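Local coordinates for uncharacterized protein (Magnetospirillum magneticum AMB-1, PDB 5MU5) that probably transfers a sugar onto flagellin, as a glycosyltransferase of the Maf family, and is involved in the formation of bacterial flagella, at residues A[63-68]-A[211-216]; A[125-130]-A[148-153]; A[255-260]-A[535-540]. One frame throughout, in Å; residues are numbered along the deposited sequence.

Contacts 1 and 2 belong to one four-stranded parallel sheet in the Maf N-terminal region, with centres 11 Å apart, and contact 2 is nested in the chain loop that contact 1 closes. Contact 2 joins two inner strands; it is wholly buried and rich in backbone and carboxylate hydrogen bonds. Contact 1 packs a helix on the neighbouring outer strand 211-214 through apolar groups, with no hydrogen bond across. Tyr216 of contact 1 is hydrogen-bonded to Glu151 of contact 2. Contact 3 lies on the opposite side of the chain's centre, about 52 Å from contact 2 between centres; there, partly exposed Arg257 lies over one face of a buried phenylalanine ring and His538 at its edge.

Contact 1 (A[63-68]-A[211-216]); sequences KRIEDM and RLFVAY
Ile65 reaches from helix 61-71 to the end of strand 211-214, where its side chain wedges between the Phe213 ring and the backbone of Ala215. Its CB leaves the helix on the side facing the strand. Ile65 CG1 is the first atom to make contact, lying 3.7 Å from Ala215 O and a little farther from the Phe213 ring. The tip, Ile65 CD1, is pressed closest to that carbonyl, 3.2 Å from Ala215 O, and stands 3.7 Å from CE2 of Phe213, approaching the ring obliquely. With chi1 at -161°, CG1 is set opposite the backbone N, and this turn sends the longer branch at the strand while CG2 stays back.

The strand belongs to a four-stranded parallel sheet with the order 180-183, 146-150, 123-127, 211-214, so Phe213 sits on an outermost strand of this Rossmann-like layer. The helix runs alongside it nearly antiparallel, at 166° between the short axes and 10.6 Å from it. Helix 134-142 meets Phe213 and Ala215 through Gln134, whereas helix 219-235 takes Leu212 and Val214.

The far end of the Phe213 ring is pushed up against the helix itself. Phe213 CZ lies 3.9 Å from Ile65 O, and Phe213 CE1 is 4.0 Å from Met68 C, which stands at the ring edge near its plane. The Met68 side chain adds a looser apolar touch, Met68 CB to Phe213 CZ at 4.3 Å. At the start of the strand the chemistry turns polar: Arg211 forms a salt bridge with Asp142 through NH1, and its NH2 is hydrogen-bonded to Thr72 OG1, whose hydroxyl is also bonded to Met68 O.

Contact 2 (A[125-130]-A[148-153]); sequences VCLGLG and HIVEPN
Glu151 OE1 is gripped by two successive backbone amides of the opposite loop. Leu129 N comes to Glu151 OE1 at 2.8 Å from above the carboxylate plane, 41° out of it, whereas Gly130 N meets Glu151 OE1 at 2.9 Å nearly along the C-O bond. The second oxygen is occupied as well: Asn153 N bonds to Glu151 OE2 at 2.9 Å through the anti lone pair, and Tyr216 OH is a further partner of OE2. The bend at chi2, 49°, is what folds the carboxylate back to the loop while CB and CG lie against Leu129 CB.

Behind this grip the two strands pair in parallel, with three backbone bonds in sequence: Cys126 N to His148 O, Val150 N to Cys126 O, both close to straight, and then Gly128 N to Val150 O at 2.7 Å, which is bent to 140° where the strand gives way to the loop. Val125, Leu127, His148 and Val150 face helices 188-202 and 219-235; Leu127 CD2 touches Val150 CG2 at 4.3 Å. On the other face Cys126 CB lies 4.3 Å from Ile149 CG1, and Ile149 CG2 extends that row to Leu129 CB at 4.0 Å.

The strands are the two ends of a beta-alpha-beta crossover through helix 134-142, and the Gly128-Leu129-Gly130 turn with an acidic residue after the second strand recalls the glycine-rich loop of Rossmann-like folds. Gly128 and Gly130 both have positive phi, which suits glycine. In this structure the carboxylate is bonded to the protein itself: three backbone amides and a tyrosine hydroxyl hold the buried group in place, fixing its rotation and tying the loop to the end of the second strand.

Contact 3 (A[255-260]-A[535-540]); sequences NMRDGR and ELFHDR
The backbones come nearest at Arg257 and Phe537, their CA atoms 5.7 Å apart, as segment 255-260 passes the side of helix 534-541 without a hydrogen bond between them. The bond from CA to CB of Arg257 starts away from that helix, but the chain bends at chi2 (71°) and comes back over the Phe537 ring. Its CD sits over the face as a CH-pi contact, Arg257 CD lying 3.6 Å from the ring centroid of Phe537. The guanidinium runs on past the rim, beside CE2 and CD2 of Phe537, its plane 6° from that of the ring, while its NE pairs with Glu648 in a salt bridge.

His538 lies alongside at the rim, His538 NE2 3.9 Å from Arg257 NH1, too long for a hydrogen bond, and its CE1 approaches the edge of Phe537 in the ring plane. Met256 O touches Phe537 CB at 3.5 Å, and the methyl CE of Met256, turned by its bent chain end, packs 3.9 Å from Leu536 CD2. Tyr253 meets Phe537 edge-to-face, and Phe378 touches both Met256 and Phe537.

The salt bridge to Glu648 links the MptE-like range to the Maf helical-bundle range; the contact itself packs the end of helix 242-257 against the side of helix 534-541, around a CH-pi contact.

Contact 1 (A[63-68]-A[211-216])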
loop_
_atom_site.group_PDB
_atom_site.type_symbol
_atom_site.label_atom_id
_atom_site.label_comp_id
_atom_site.label_asym_id
_atom_site.label_seq_id
_atom_site.Cartn_x
_atom_site.Cartn_y
_atom_site.Cartn_z
ATOM N N LYS A 63 12.395 -38.363 -9.464
ATOM C CA LYS A 63 11.422 -39.096 -8.671
ATOM C C LYS A 63 11.186 -38.439 -7.313
ATOM O O LYS A 63 10.064 -38.389 -6.854
ATOM C CB LYS A 63 11.896 -40.533 -8.471
ATOM C CG LYS A 63 10.946 -41.406 -7.673
ATOM C CD LYS A 63 11.550 -42.788 -7.528
ATOM C CE LYS A 63 10.653 -43.725 -6.744
ATOM N NZ LYS A 63 11.271 -45.077 -6.698
ATOM N N ARG A 64 12.244 -37.949 -6.676
ATOM C CA ARG A 64 12.134 -37.311 -5.369
ATOM C C ARG A 64 11.274 -36.042 -5.439
ATOM O O ARG A 64 10.338 -35.872 -4.657
ATOM C CB ARG A 64 13.530 -36.993 -4.812
ATOM C CG ARG A 64 13.546 -36.271 -3.462
ATOM C CD ARG A 64 14.947 -36.165 -2.846
ATOM N NE ARG A 64 14.878 -36.123 -1.372
ATOM C CZ ARG A 64 15.282 -37.087 -0.526
ATOM N NH1 ARG A 64 15.865 -38.208 -0.956
ATOM N NH2 ARG A 64 15.131 -36.917 0.786
ATOM N N ILE A 65 11.576 -35.173 -6.401
ATOM C CA ILE A 65 10.858 -33.916 -6.540
ATOM C C ILE A 65 9.393 -34.163 -6.923
ATOM O O ILE A 65 8.486 -33.476 -6.426
ATOM C CB ILE A 65 11.566 -32.937 -7.532
ATOM C CG1 ILE A 65 11.098 -31.511 -7.305
ATOM C CG2 ILE A 65 11.321 -33.272 -8.995
ATOM C CD1 ILE A 65 11.393 -30.997 -5.908
ATOM N N GLU A 66 9.159 -35.157 -7.776
ATOM C CA GLU A 66 7.801 -35.482 -8.198
ATOM C C GLU A 66 6.985 -36.059 -7.056
ATOM O O GLU A 66 5.792 -35.781 -6.954
ATOM C CB GLU A 66 7.801 -36.422 -9.407
ATOM C CG GLU A 66 8.152 -35.717 -10.724
ATOM C CD GLU A 66 8.139 -36.645 -11.935
ATOM O OE1 GLU A 66 8.007 -37.873 -11.765
ATOM O OE2 GLU A 66 8.265 -36.148 -13.069
ATOM N N ASP A 67 7.629 -36.856 -6.199
ATOM C CA ASP A 67 6.963 -37.446 -5.038
ATOM C C ASP A 67 6.609 -36.379 -4.012
ATOM O O ASP A 67 5.574 -36.467 -3.352
ATOM C CB ASP A 67 7.825 -38.559 -4.381
ATOM C CG ASP A 67 7.858 -39.864 -5.206
ATOM O OD1 ASP A 67 6.994 -40.046 -6.093
ATOM O OD2 ASP A 67 8.756 -40.711 -4.976
ATOM N N MET A 68 7.477 -35.384 -3.857
ATOM C CA MET A 68 7.195 -34.282 -2.944
ATOM C C MET A 68 5.980 -33.496 -3.400
ATOM O O MET A 68 5.167 -33.116 -2.569
ATOM C CB MET A 68 8.385 -33.350 -2.808
ATOM C CG MET A 68 9.505 -33.972 -2.012
ATOM S SD MET A 68 10.967 -32.926 -1.929
ATOM C CE MET A 68 10.322 -31.477 -1.078
ATOM N N ARG A 211 -0.419 -22.344 -2.695
ATOM C CA ARG A 211 0.555 -23.414 -2.677
ATOM C C ARG A 211 1.953 -22.830 -2.802
ATOM O O ARG A 211 2.223 -22.021 -3.695
ATOM C CB ARG A 211 0.295 -24.371 -3.851
ATOM C CG ARG A 211 1.135 -25.649 -3.842
ATOM C CD ARG A 211 0.669 -26.637 -2.794
ATOM N NE ARG A 211 1.359 -27.926 -2.924
ATOM C CZ ARG A 211 0.978 -28.925 -3.722
ATOM N NH1 ARG A 211 -0.094 -28.805 -4.501
ATOM N NH2 ARG A 211 1.687 -30.052 -3.749
ATOM N N LEU A 212 2.836 -23.251 -1.905
ATOM C CA LEU A 212 4.239 -22.887 -1.933
ATOM C C LEU A 212 5.054 -24.146 -2.235
ATOM O O LEU A 212 4.730 -25.221 -1.729
ATOM C CB LEU A 212 4.640 -22.349 -0.579
ATOM C CG LEU A 212 3.800 -21.171 -0.089
ATOM C CD1 LEU A 212 4.174 -20.850 1.342
ATOM C CD2 LEU A 212 4.020 -19.976 -0.995
ATOM N N PHE A 213 6.086 -24.019 -3.075
ATOM C CA PHE A 213 6.904 -25.164 -3.454
ATOM C C PHE A 213 8.325 -24.740 -3.814
ATOM O O PHE A 213 8.527 -23.839 -4.619
ATOM C CB PHE A 213 6.272 -25.903 -4.629
ATOM C CG PHE A 213 6.818 -27.273 -4.829
ATOM C CD1 PHE A 213 6.263 -28.356 -4.153
ATOM C CD2 PHE A 213 7.907 -27.491 -5.677
ATOM C CE1 PHE A 213 6.792 -29.634 -4.310
ATOM C CE2 PHE A 213 8.431 -28.767 -5.842
ATOM C CZ PHE A 213 7.880 -29.840 -5.158
ATOM N N VAL A 214 9.300 -25.413 -3.213
ATOM C CA VAL A 214 10.694 -25.127 -3.421
ATOM C C VAL A 214 11.201 -26.226 -4.347
ATOM O O VAL A 214 11.145 -27.396 -4.003
ATOM C CB VAL A 214 11.448 -25.087 -2.071
ATOM C CG1 VAL A 214 12.956 -25.035 -2.281
ATOM C CG2 VAL A 214 10.984 -23.890 -1.239
ATOM N N ALA A 215 11.684 -25.846 -5.532
ATOM C CA ALA A 215 12.063 -26.832 -6.561
ATOM C C ALA A 215 13.358 -27.590 -6.300
ATOM O O ALA A 215 13.490 -28.713 -6.725
ATOM C CB ALA A 215 12.116 -26.177 -7.939
ATOM N N TYR A 216 14.320 -26.959 -5.655
ATOM C CA TYR A 216 15.583 -27.589 -5.338
ATOM C C TYR A 216 16.110 -26.898 -4.102
ATOM O O TYR A 216 15.526 -25.896 -3.648
ATOM C CB TYR A 216 16.566 -27.498 -6.506
ATOM C CG TYR A 216 16.758 -26.105 -7.082
ATOM C CD1 TYR A 216 17.700 -25.230 -6.550
ATOM C CD2 TYR A 216 16.021 -25.677 -8.172
ATOM C CE1 TYR A 216 17.892 -23.964 -7.079
ATOM C CE2 TYR A 216 16.195 -24.410 -8.700
ATOM C CZ TYR A 216 17.138 -23.560 -8.152
ATOM O OH TYR A 216 17.325 -22.314 -8.677
#

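Contact 2 (A[125-130]-A[148-153])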
loop_
_atom_site.group_PDB
_atom_site.type_symbol
_atom_site.label_atom_id
_atom_site.label_comp_id
_atom_site.label_asym_id
_atom_site.label_seq_id
_atom_site.Cartn_x
_atom_site.Cartn_y
_atom_site.Cartn_z
ATOM N N VAL A 125 2.944 -20.415 -5.964
ATOM C CA VAL A 125 4.289 -19.834 -5.963
ATOM C C VAL A 125 5.371 -20.917 -5.969
ATOM O O VAL A 125 5.462 -21.713 -5.052
ATOM C CB VAL A 125 4.495 -18.938 -4.742
ATOM C CG1 VAL A 125 5.917 -18.392 -4.729
ATOM C CG2 VAL A 125 3.496 -17.796 -4.732
ATOM N N CYS A 126 6.191 -20.942 -7.002
ATOM C CA CYS A 126 7.283 -21.903 -7.101
ATOM C C CYS A 126 8.593 -21.202 -6.890
ATOM O O CYS A 126 8.967 -20.301 -7.650
ATOM C CB CYS A 126 7.318 -22.560 -8.468
ATOM S SG CYS A 126 5.773 -23.373 -8.847
ATOM N N LEU A 127 9.287 -21.602 -5.840
ATOM C CA LEU A 127 10.563 -21.021 -5.531
ATOM C C LEU A 127 11.520 -22.005 -6.128
ATOM O O LEU A 127 11.764 -23.075 -5.573
ATOM C CB LEU A 127 10.721 -20.891 -4.028
ATOM C CG LEU A 127 9.543 -20.060 -3.534
ATOM C CD1 LEU A 127 8.993 -20.639 -2.246
ATOM C CD2 LEU A 127 9.945 -18.609 -3.422
ATOM N N GLY A 128 12.010 -21.656 -7.303
ATOM C CA GLY A 128 12.821 -22.558 -8.087
ATOM C C GLY A 128 11.950 -23.208 -9.156
ATOM O O GLY A 128 10.747 -23.454 -8.953
ATOM N N LEU A 129 12.558 -23.431 -10.314
ATOM C CA LEU A 129 11.929 -24.149 -11.407
ATOM C C LEU A 129 12.704 -25.432 -11.634
ATOM O O LEU A 129 12.122 -26.509 -11.712
ATOM C CB LEU A 129 11.934 -23.304 -12.682
ATOM C CG LEU A 129 11.414 -23.956 -13.966
ATOM C CD1 LEU A 129 9.925 -24.209 -13.875
ATOM C CD2 LEU A 129 11.711 -23.063 -15.143
ATOM N N GLY A 130 14.026 -25.313 -11.732
ATOM C CA GLY A 130 14.830 -26.447 -12.111
ATOM C C GLY A 130 14.405 -26.767 -13.529
ATOM O O GLY A 130 14.231 -25.845 -14.329
ATOM N N HIS A 148 3.439 -18.043 -10.278
ATOM C CA HIS A 148 4.585 -17.188 -10.062
ATOM C C HIS A 148 5.795 -18.069 -9.817
ATOM O O HIS A 148 5.865 -18.840 -8.856
ATOM C CB HIS A 148 4.297 -16.296 -8.869
ATOM C CG HIS A 148 2.928 -15.706 -8.901
ATOM N ND1 HIS A 148 2.589 -14.690 -9.762
ATOM C CD2 HIS A 148 1.804 -16.003 -8.209
ATOM C CE1 HIS A 148 1.319 -14.373 -9.593
ATOM N NE2 HIS A 148 0.818 -15.169 -8.667
ATOM N N ILE A 149 6.761 -17.944 -10.697
ATOM C CA ILE A 149 7.904 -18.803 -10.643
ATOM C C ILE A 149 9.125 -17.945 -10.438
ATOM O O ILE A 149 9.371 -17.013 -11.175
ATOM C CB ILE A 149 8.013 -19.603 -11.943
ATOM C CG1 ILE A 149 6.736 -20.435 -12.129
ATOM C CG2 ILE A 149 9.261 -20.474 -11.920
ATOM C CD1 ILE A 149 6.607 -21.101 -13.484
ATOM N N VAL A 150 9.883 -18.274 -9.407
ATOM C CA VAL A 150 11.105 -17.592 -9.132
ATOM C C VAL A 150 12.182 -18.553 -9.550
ATOM O O VAL A 150 12.173 -19.692 -9.120
ATOM C CB VAL A 150 11.238 -17.303 -7.635
ATOM C CG1 VAL A 150 12.566 -16.631 -7.334
ATOM C CG2 VAL A 150 10.073 -16.454 -7.177
ATOM N N GLU A 151 13.089 -18.117 -10.415
ATOM C CA GLU A 151 14.193 -18.982 -10.817
ATOM C C GLU A 151 15.426 -18.136 -10.933
ATOM O O GLU A 151 15.578 -17.408 -11.911
ATOM C CB GLU A 151 13.894 -19.682 -12.124
ATOM C CG GLU A 151 15.047 -20.545 -12.623
ATOM C CD GLU A 151 15.592 -21.474 -11.550
ATOM O OE1 GLU A 151 15.045 -22.579 -11.363
ATOM O OE2 GLU A 151 16.596 -21.109 -10.918
ATOM N N PRO A 152 16.302 -18.194 -9.911
ATOM C CA PRO A 152 17.534 -17.401 -9.891
ATOM C C PRO A 152 18.522 -17.729 -11.006
ATOM O O PRO A 152 19.349 -16.899 -11.365
ATOM C CB PRO A 152 18.171 -17.794 -8.559
ATOM C CG PRO A 152 17.030 -18.240 -7.720
ATOM C CD PRO A 152 16.126 -18.951 -8.660
ATOM N N ASN A 153 18.464 -18.956 -11.504
ATOM C CA ASN A 153 19.412 -19.402 -12.515
ATOM C C ASN A 153 18.705 -19.491 -13.861
ATOM O O ASN A 153 17.886 -20.376 -14.085
ATOM C CB ASN A 153 20.017 -20.735 -12.095
ATOM C CG ASN A 153 21.201 -21.139 -12.962
ATOM O OD1 ASN A 153 21.309 -20.741 -14.114
ATOM N ND2 ASN A 153 22.084 -21.946 -12.409
#

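Contact 3 (A[255-260]-A[535-540])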
loop_
_atom_site.group_PDB
_atom_site.type_symbol
_atom_site.label_atom_id
_atom_site.label_comp_id
_atom_site.label_asym_id
_atom_site.label_seq_id
_atom_site.Cartn_x
_atom_site.Cartn_y
_atom_site.Cartn_z
ATOM N N ASN A 255 -14.261 21.415 1.903
ATOM C CA ASN A 255 -13.090 22.265 1.879
ATOM C C ASN A 255 -12.986 23.112 0.617
ATOM O O ASN A 255 -12.457 24.206 0.661
ATOM C CB ASN A 255 -11.827 21.421 2.013
ATOM C CG ASN A 255 -11.540 21.029 3.444
ATOM O OD1 ASN A 255 -11.898 21.756 4.366
ATOM N ND2 ASN A 255 -10.872 19.886 3.639
ATOM N N MET A 256 -13.481 22.606 -0.502
ATOM C CA MET A 256 -13.298 23.285 -1.775
ATOM C C MET A 256 -14.504 23.996 -2.332
ATOM O O MET A 256 -14.356 24.774 -3.258
ATOM C CB MET A 256 -12.826 22.272 -2.793
ATOM C CG MET A 256 -11.408 21.821 -2.536
ATOM S SD MET A 256 -11.058 20.469 -3.632
ATOM C CE MET A 256 -11.080 21.313 -5.227
ATOM N N ARG A 257 -15.674 23.698 -1.781
ATOM C CA ARG A 257 -16.946 24.237 -2.223
ATOM C C ARG A 257 -16.956 25.764 -2.248
ATOM O O ARG A 257 -17.210 26.358 -3.285
ATOM C CB ARG A 257 -18.058 23.755 -1.275
ATOM C CG ARG A 257 -19.471 24.182 -1.653
ATOM C CD ARG A 257 -19.925 23.428 -2.888
ATOM N NE ARG A 257 -21.170 23.939 -3.422
ATOM C CZ ARG A 257 -21.273 24.985 -4.239
ATOM N NH1 ARG A 257 -20.198 25.668 -4.623
ATOM N NH2 ARG A 257 -22.471 25.354 -4.670
ATOM N N ASP A 258 -16.671 26.359 -1.089
ATOM C CA ASP A 258 -16.819 27.793 -0.829
ATOM C C ASP A 258 -15.526 28.437 -0.394
ATOM O O ASP A 258 -14.527 27.772 -0.152
ATOM C CB ASP A 258 -17.743 28.011 0.381
ATOM C CG ASP A 258 -19.102 27.388 0.223
ATOM O OD1 ASP A 258 -19.981 28.005 -0.418
ATOM O OD2 ASP A 258 -19.310 26.300 0.799
ATOM N N GLY A 259 -15.589 29.756 -0.257
ATOM C CA GLY A 259 -14.558 30.547 0.399
ATOM C C GLY A 259 -13.156 30.567 -0.157
ATOM O O GLY A 259 -12.802 29.888 -1.138
ATOM N N ARG A 260 -12.349 31.373 0.507
ATOM C CA ARG A 260 -10.975 31.517 0.131
ATOM C C ARG A 260 -10.180 30.285 0.573
ATOM O O ARG A 260 -10.337 29.770 1.679
ATOM C CB ARG A 260 -10.362 32.790 0.737
ATOM C CG ARG A 260 -10.850 34.099 0.128
ATOM C CD ARG A 260 -9.926 35.269 0.481
ATOM N NE ARG A 260 -9.896 35.550 1.921
ATOM C CZ ARG A 260 -10.765 36.327 2.574
ATOM N NH1 ARG A 260 -11.767 36.929 1.935
ATOM N NH2 ARG A 260 -10.633 36.503 3.884
ATOM N N GLU A 535 -14.932 27.950 -9.241
ATOM C CA GLU A 535 -14.665 27.478 -10.594
ATOM C C GLU A 535 -14.029 26.096 -10.495
ATOM O O GLU A 535 -14.442 25.155 -11.175
ATOM C CB GLU A 535 -13.711 28.413 -11.363
ATOM C CG GLU A 535 -14.242 29.803 -11.709
ATOM C CD GLU A 535 -14.171 30.815 -10.566
ATOM O OE1 GLU A 535 -13.597 30.524 -9.489
ATOM O OE2 GLU A 535 -14.696 31.933 -10.756
ATOM N N LEU A 536 -13.025 25.977 -9.628
ATOM C CA LEU A 536 -12.322 24.715 -9.473
ATOM C C LEU A 536 -13.267 23.642 -8.972
ATOM O O LEU A 536 -13.322 22.546 -9.534
ATOM C CB LEU A 536 -11.137 24.844 -8.524
ATOM C CG LEU A 536 -10.372 23.540 -8.336
ATOM C CD1 LEU A 536 -10.004 22.900 -9.674
ATOM C CD2 LEU A 536 -9.136 23.791 -7.476
ATOM N N PHE A 537 -14.029 23.960 -7.934
ATOM C CA PHE A 537 -14.980 22.998 -7.428
ATOM C C PHE A 537 -15.910 22.464 -8.529
ATOM O O PHE A 537 -16.070 21.261 -8.668
ATOM C CB PHE A 537 -15.794 23.566 -6.262
ATOM C CG PHE A 537 -16.938 22.693 -5.863
ATOM C CD1 PHE A 537 -16.738 21.591 -5.041
ATOM C CD2 PHE A 537 -18.218 22.942 -6.354
ATOM C CE1 PHE A 537 -17.794 20.763 -4.702
ATOM C CE2 PHE A 537 -19.278 22.119 -6.017
ATOM C CZ PHE A 537 -19.064 21.026 -5.188
ATOM N N HIS A 538 -16.525 23.355 -9.295
ATOM C CA HIS A 538 -17.481 22.937 -10.314
ATOM C C HIS A 538 -16.827 22.160 -11.440
ATOM O O HIS A 538 -17.398 21.196 -11.940
ATOM C CB HIS A 538 -18.254 24.127 -10.882
ATOM C CG HIS A 538 -19.225 24.714 -9.917
ATOM N ND1 HIS A 538 -20.265 23.986 -9.380
ATOM C CD2 HIS A 538 -19.322 25.959 -9.392
ATOM C CE1 HIS A 538 -20.963 24.759 -8.565
ATOM N NE2 HIS A 538 -20.411 25.960 -8.553
ATOM N N ASP A 539 -15.641 22.592 -11.844
ATOM C CA ASP A 539 -14.879 21.882 -12.852
ATOM C C ASP A 539 -14.705 20.421 -12.445
ATOM O O ASP A 539 -14.980 19.520 -13.237
ATOM C CB ASP A 539 -13.509 22.528 -13.038
ATOM C CG ASP A 539 -12.666 21.799 -14.054
ATOM O OD1 ASP A 539 -13.078 21.729 -15.235
ATOM O OD2 ASP A 539 -11.599 21.288 -13.667
ATOM N N ARG A 540 -14.268 20.187 -11.204
ATOM C CA ARG A 540 -14.079 18.825 -10.702
ATOM C C ARG A 540 -15.407 18.090 -10.445
ATOM O O ARG A 540 -15.630 17.021 -10.990
ATOM C CB ARG A 540 -13.219 18.830 -9.431
ATOM C CG ARG A 540 -11.807 19.422 -9.571
ATOM C CD ARG A 540 -10.880 18.551 -10.411
ATOM N NE ARG A 540 -11.204 18.644 -11.830
ATOM C CZ ARG A 540 -10.731 17.842 -12.778
ATOM N NH1 ARG A 540 -9.884 16.858 -12.484
ATOM N NH2 ARG A 540 -11.115 18.033 -14.035
#